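Local coordinates for Oxidored_FMN domain-containing protein ([Pseudomonas] geniculata N1, PDB 6L6J) that probably oxidises the amine 6-hydroxypseudooxynicotine as a flavin-dependent oxidoreductase, carrying FMN, a [4Fe-4S] cluster and ADP, at residues 400-403 with 404-408; 653-656 with 657-661. All coordinates share one frame; numbering follows the deposited sequence.

How the contacts relate
Both contacts are local, each joining successive turns of a single helix, so neither closes a long loop. Along the chain, contact 1 comes first, in helix 398-410 of the beta-alpha-beta unit that begins the ADP-binding Rossmann-type domain. Contact 2 follows some 245 residues later, in helix 653-666 near the C terminus. They stand in series, neither nested nor crossed, yet their centres are about 11 Å apart. A salt bridge from Glu402 OE2 to Arg661 NH1 joins the two helices, Ala403 CB packs on Gly660 O, and the C-terminal helix is thereby tied back to the first helix of that domain.

Contact 1. Residues 400-403 with 404-408; sequences GLEA and AHTLA
Backbone amides of Ala404, His405, Thr406 and Leu407 reach back four residues to the carbonyls of Gly400 through Ala403, in regular alpha-helical bonds such as Leu407 N to Ala403 O at 2.8 Å. The side chains add a second grip on one of these carbonyls. Glu402 O receives Thr406 N at 3.0 Å and also Thr406 OG1 at 2.7 Å, and the two donors approach from opposite faces of the carbonyl plane. The threonine hydroxyl can bend back in this way because OG1 stands beside its own backbone N, with chi1 at -57°. Glu402 starts out away from the following turn but bends at chi2 (47°), which lays its carboxylate across Thr406. Glu402 OE2 comes within 2.7 Å of Thr406 OG1, although the angle does not suit a hydrogen bond there. The carboxylate is instead held by two arginines, OE2 by Arg661 and OE1 by Arg446, which would probably keep it ionised. A valine at Thr406 would probably leave Glu402 O with the amide bond alone and place a methyl group against the carboxylate. Beside this polar cluster, Glu402 OE1 lies off the edge of the His405 imidazole, near its plane. Gly400 appears to be the last glycine of a GxGxxG motif next to the ADP site. In helix 398-410, Ala404 and Leu407 pack on strand 413-417, Leu401 and Ala404 meet helix 441-450, and Arg661 arrives from helix 653-666, as expected for the first crossover helix of a Rossmann fold.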
ATOM      1  N   GLY A 400      17.625  11.333  -5.730  1.00 30.05           N
ATOM      2  CA  GLY A 400      19.098  11.211  -5.717  1.00 31.69           C
ATOM      3  C   GLY A 400      19.571   9.860  -5.180  1.00 33.94           C
ATOM      4  O   GLY A 400      20.346   9.159  -5.889  1.00 36.04           O
ATOM      5  N   LEU A 401      19.120   9.494  -3.981  1.00 32.90           N
ATOM      6  CA  LEU A 401      19.594   8.292  -3.249  1.00 34.37           C
ATOM      7  C   LEU A 401      19.272   7.034  -4.047  1.00 35.32           C
ATOM      8  O   LEU A 401      20.067   6.071  -3.962  1.00 38.84           O
ATOM      9  CB  LEU A 401      18.925   8.216  -1.873  1.00 33.24           C
ATOM     10  CG  LEU A 401      19.465   9.198  -0.848  1.00 34.25           C
ATOM     11  CD1 LEU A 401      18.593   9.194   0.398  1.00 36.25           C
ATOM     12  CD2 LEU A 401      20.909   8.871  -0.504  1.00 34.41           C
ATOM     13  N   GLU A 402      18.126   7.015  -4.729  1.00 32.65           N
ATOM     14  CA  GLU A 402      17.678   5.812  -5.478  1.00 32.32           C
ATOM     15  C   GLU A 402      18.532   5.677  -6.744  1.00 29.13           C
ATOM     16  O   GLU A 402      18.895   4.577  -7.077  1.00 27.06           O
ATOM     17  CB  GLU A 402      16.175   5.900  -5.755  1.00 33.23           C
ATOM     18  CG  GLU A 402      15.652   4.770  -6.615  1.00 31.17           C
ATOM     19  CD  GLU A 402      16.123   3.392  -6.198  1.00 31.16           C
ATOM     20  OE1 GLU A 402      16.189   3.137  -4.996  1.00 34.13           O
ATOM     21  OE2 GLU A 402      16.417   2.574  -7.081  1.00 34.61           O
ATOM     22  N   ALA A 403      18.817   6.784  -7.434  1.00 33.24           N
ATOM     23  CA  ALA A 403      19.706   6.832  -8.627  1.00 34.23           C
ATOM     24  C   ALA A 403      21.121   6.337  -8.258  1.00 34.63           C
ATOM     25  O   ALA A 403      21.609   5.394  -8.918  1.00 32.80           O
ATOM     26  CB  ALA A 403      19.743   8.234  -9.176  1.00 33.08           C
ATOM     27  N   ALA A 404      21.735   6.953  -7.229  1.00 33.79           N
ATOM     28  CA  ALA A 404      23.074   6.610  -6.693  1.00 32.31           C
ATOM     29  C   ALA A 404      23.099   5.123  -6.358  1.00 31.57           C
ATOM     30  O   ALA A 404      23.905   4.398  -6.958  1.00 34.09           O
ATOM     31  CB  ALA A 404      23.405   7.443  -5.487  1.00 32.16           C
ATOM     32  N   HIS A 405      22.189   4.681  -5.495  1.00 29.85           N
ATOM     33  CA  HIS A 405      22.043   3.252  -5.131  1.00 29.52           C
ATOM     34  C   HIS A 405      22.055   2.408  -6.404  1.00 30.89           C
ATOM     35  O   HIS A 405      22.898   1.493  -6.477  1.00 34.99           O
ATOM     36  CB  HIS A 405      20.798   3.025  -4.279  1.00 29.75           C
ATOM     37  CG  HIS A 405      20.714   1.659  -3.691  1.00 30.57           C
ATOM     38  ND1 HIS A 405      21.822   0.888  -3.470  1.00 33.38           N
ATOM     39  CD2 HIS A 405      19.657   0.932  -3.278  1.00 32.42           C
ATOM     40  CE1 HIS A 405      21.455  -0.268  -2.940  1.00 35.91           C
ATOM     41  NE2 HIS A 405      20.124  -0.264  -2.813  1.00 33.05           N
ATOM     42  N   THR A 406      21.193   2.715  -7.375  1.00 30.91           N
ATOM     43  CA  THR A 406      20.976   1.882  -8.593  1.00 34.69           C
ATOM     44  C   THR A 406      22.257   1.834  -9.438  1.00 33.91           C
ATOM     45  O   THR A 406      22.704   0.725  -9.769  1.00 31.88           O
ATOM     46  CB  THR A 406      19.770   2.363  -9.410  1.00 35.46           C
ATOM     47  OG1 THR A 406      18.616   2.350  -8.569  1.00 37.59           O
ATOM     48  CG2 THR A 406      19.512   1.496 -10.621  1.00 33.10           C
ATOM     49  N   LEU A 407      22.845   2.994  -9.727  1.00 34.99           N
ATOM     50  CA  LEU A 407      24.129   3.099 -10.478  1.00 37.04           C
ATOM     51  C   LEU A 407      25.238   2.359  -9.706  1.00 38.20           C
ATOM     52  O   LEU A 407      25.934   1.529 -10.322  1.00 37.91           O
ATOM     53  CB  LEU A 407      24.454   4.584 -10.689  1.00 37.02           C
ATOM     54  CG  LEU A 407      23.440   5.360 -11.530  1.00 36.15           C
ATOM     55  CD1 LEU A 407      23.668   6.853 -11.409  1.00 36.50           C
ATOM     56  CD2 LEU A 407      23.494   4.923 -12.984  1.00 36.92           C
ATOM     57  N   ALA A 408      25.379   2.621  -8.398  1.00 39.66           N
ATOM     58  CA  ALA A 408      26.375   1.957  -7.520  1.00 43.10           C
ATOM     59  C   ALA A 408      26.301   0.440  -7.722  1.00 44.65           C
ATOM     60  O   ALA A 408      27.376  -0.167  -7.914  1.00 45.68           O
ATOM     61  CB  ALA A 408      26.172   2.324  -6.070  1.00 45.06           C
TER

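Contact 2. Residues 653-656 with 657-661; sequences IAQA and TYDGR
In the first turns of helix 653-666, Gln655 and Asp659 bridge successive turns on one flank, while Ala656 on another touches the bound ADP. Gln655 NE2 donates to Asp659 OD1 over 3.1 Å, a bent bond with an angle of 140° at the hydrogen. The oxygen lies nearly in the amide plane, but the nitrogen comes in from above the carboxylate, and the two flat groups are turned 61° apart. The bend of the glutamine chain at chi2 brings the amide forward to this position, where NE2 also lies 3.9 Å from Tyr658 CD1, obliquely to the ring. Asp659 has a further partner: OD2 accepts from Gly645 N, so the carboxylate joins the helix to the loop that precedes it. The backbone bond of the same two residues, Asp659 N to Gln655 O, is 2.9 Å. Thr657 faces another side. With chi1 at 63°, its OG1 sits between the backbone N and carbonyl carbon and comes 2.6 Å from Ala654 O. Thr363 O, from the iron-sulfur cluster pocket, is a second acceptor for the same hydroxyl, and its one proton may go to either. The amide of Tyr658 reaches Ala654 O at 2.9 Å. Farther out, the tyrosine ring meets Trp376 at an oblique angle. Ile653 and Ala656 turn to Pro398 at the start of helix 398-410, and Ile653 also packs on Arg426, which binds ADP. Strand 641-643 at the edge of the parallel five-stranded sheet, then an ADP-binding aspartate, Asp646, and then a helix whose early turns border the nucleotide are consistent with the closing element of a dinucleotide-binding domain, as in two-domain flavoprotein reductases.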
ATOM      1  N   ILE A 653       6.396  10.624  -2.813  1.00 30.11           N
ATOM      2  CA  ILE A 653       7.808  10.140  -2.687  1.00 29.20           C
ATOM      3  C   ILE A 653       8.044   8.934  -3.602  1.00 26.76           C
ATOM      4  O   ILE A 653       9.158   8.855  -4.140  1.00 26.19           O
ATOM      5  CB  ILE A 653       8.140   9.845  -1.216  1.00 28.87           C
ATOM      6  CG1 ILE A 653       8.368  11.149  -0.459  1.00 29.84           C
ATOM      7  CG2 ILE A 653       9.328   8.914  -1.077  1.00 32.91           C
ATOM      8  CD1 ILE A 653       7.931  11.066   0.978  1.00 33.13           C
ATOM      9  N   ALA A 654       7.045   8.061  -3.778  1.00 25.24           N
ATOM     10  CA  ALA A 654       7.097   6.900  -4.704  1.00 26.42           C
ATOM     11  C   ALA A 654       7.620   7.333  -6.072  1.00 27.59           C
ATOM     12  O   ALA A 654       8.356   6.558  -6.684  1.00 29.04           O
ATOM     13  CB  ALA A 654       5.748   6.250  -4.864  1.00 25.59           C
ATOM     14  N   GLN A 655       7.236   8.529  -6.527  1.00 29.71           N
ATOM     15  CA  GLN A 655       7.598   9.065  -7.869  1.00 28.81           C
ATOM     16  C   GLN A 655       9.083   9.423  -7.882  1.00 28.40           C
ATOM     17  O   GLN A 655       9.714   9.265  -8.930  1.00 31.35           O
ATOM     18  CB  GLN A 655       6.748  10.291  -8.200  1.00 28.71           C
ATOM     19  CG  GLN A 655       6.946  10.804  -9.615  1.00 28.55           C
ATOM     20  CD  GLN A 655       6.598   9.782 -10.669  1.00 27.97           C
ATOM     21  OE1 GLN A 655       5.452   9.313 -10.743  1.00 26.92           O
ATOM     22  NE2 GLN A 655       7.594   9.440 -11.485  1.00 24.19           N
ATOM     23  N   ALA A 656       9.608   9.910  -6.760  1.00 29.86           N
ATOM     24  CA  ALA A 656      11.042  10.246  -6.590  1.00 30.17           C
ATOM     25  C   ALA A 656      11.854   8.957  -6.728  1.00 29.65           C
ATOM     26  O   ALA A 656      12.925   9.003  -7.394  1.00 25.30           O
ATOM     27  CB  ALA A 656      11.289  10.932  -5.266  1.00 30.06           C
ATOM     28  N   THR A 657      11.347   7.852  -6.153  1.00 27.31           N
ATOM     29  CA  THR A 657      12.038   6.538  -6.190  1.00 28.06           C
ATOM     30  C   THR A 657      11.939   5.958  -7.612  1.00 28.17           C
ATOM     31  O   THR A 657      12.964   5.470  -8.119  1.00 28.30           O
ATOM     32  CB  THR A 657      11.544   5.599  -5.087  1.00 27.27           C
ATOM     33  OG1 THR A 657      10.160   5.312  -5.267  1.00 28.01           O
ATOM     34  CG2 THR A 657      11.785   6.175  -3.711  1.00 27.00           C
ATOM     35  N   TYR A 658      10.765   6.048  -8.244  1.00 27.64           N
ATOM     36  CA  TYR A 658      10.562   5.641  -9.654  1.00 27.85           C
ATOM     37  C   TYR A 658      11.552   6.395 -10.549  1.00 26.52           C
ATOM     38  O   TYR A 658      12.263   5.727 -11.305  1.00 27.89           O
ATOM     39  CB  TYR A 658       9.124   5.828 -10.137  1.00 27.29           C
ATOM     40  CG  TYR A 658       8.913   5.271 -11.522  1.00 26.88           C
ATOM     41  CD1 TYR A 658       9.174   6.048 -12.648  1.00 28.66           C
ATOM     42  CD2 TYR A 658       8.508   3.965 -11.717  1.00 25.15           C
ATOM     43  CE1 TYR A 658       9.009   5.555 -13.930  1.00 26.09           C
ATOM     44  CE2 TYR A 658       8.342   3.453 -12.995  1.00 26.38           C
ATOM     45  CZ  TYR A 658       8.603   4.247 -14.102  1.00 26.41           C
ATOM     46  OH  TYR A 658       8.425   3.759 -15.362  1.00 27.74           O
ATOM     47  N   ASP A 659      11.582   7.721 -10.507  1.00 25.75           N
ATOM     48  CA  ASP A 659      12.523   8.501 -11.360  1.00 27.66           C
ATOM     49  C   ASP A 659      13.949   7.997 -11.110  1.00 29.74           C
ATOM     50  O   ASP A 659      14.676   7.751 -12.103  1.00 34.75           O
ATOM     51  CB  ASP A 659      12.449  10.007 -11.104  1.00 27.65           C
ATOM     52  CG  ASP A 659      11.287  10.718 -11.769  1.00 28.33           C
ATOM     53  OD1 ASP A 659      10.508  10.061 -12.479  1.00 26.80           O
ATOM     54  OD2 ASP A 659      11.169  11.942 -11.560  1.00 32.61           O
ATOM     55  N   GLY A 660      14.333   7.852  -9.839  1.00 30.87           N
ATOM     56  CA  GLY A 660      15.688   7.434  -9.427  1.00 30.53           C
ATOM     57  C   GLY A 660      16.095   6.129 -10.087  1.00 31.48           C
ATOM     58  O   GLY A 660      17.198   6.076 -10.646  1.00 32.51           O
ATOM     59  N   ARG A 661      15.236   5.109  -9.995  1.00 32.18           N
ATOM     60  CA  ARG A 661      15.449   3.762 -10.576  1.00 32.35           C
ATOM     61  C   ARG A 661      15.569   3.891 -12.094  1.00 33.26           C
ATOM     62  O   ARG A 661      16.531   3.314 -12.646  1.00 33.22           O
ATOM     63  CB  ARG A 661      14.301   2.811 -10.218  1.00 35.05           C
ATOM     64  CG  ARG A 661      14.547   1.368 -10.655  1.00 37.40           C
ATOM     65  CD  ARG A 661      15.685   0.692  -9.899  1.00 37.13           C
ATOM     66  NE  ARG A 661      15.201  -0.483  -9.182  1.00 41.61           N
ATOM     67  CZ  ARG A 661      15.244  -0.676  -7.863  1.00 43.31           C
ATOM     68  NH1 ARG A 661      15.760   0.252  -7.073  1.00 43.26           N
ATOM     69  NH2 ARG A 661      14.754  -1.800  -7.338  1.00 38.77           N
TER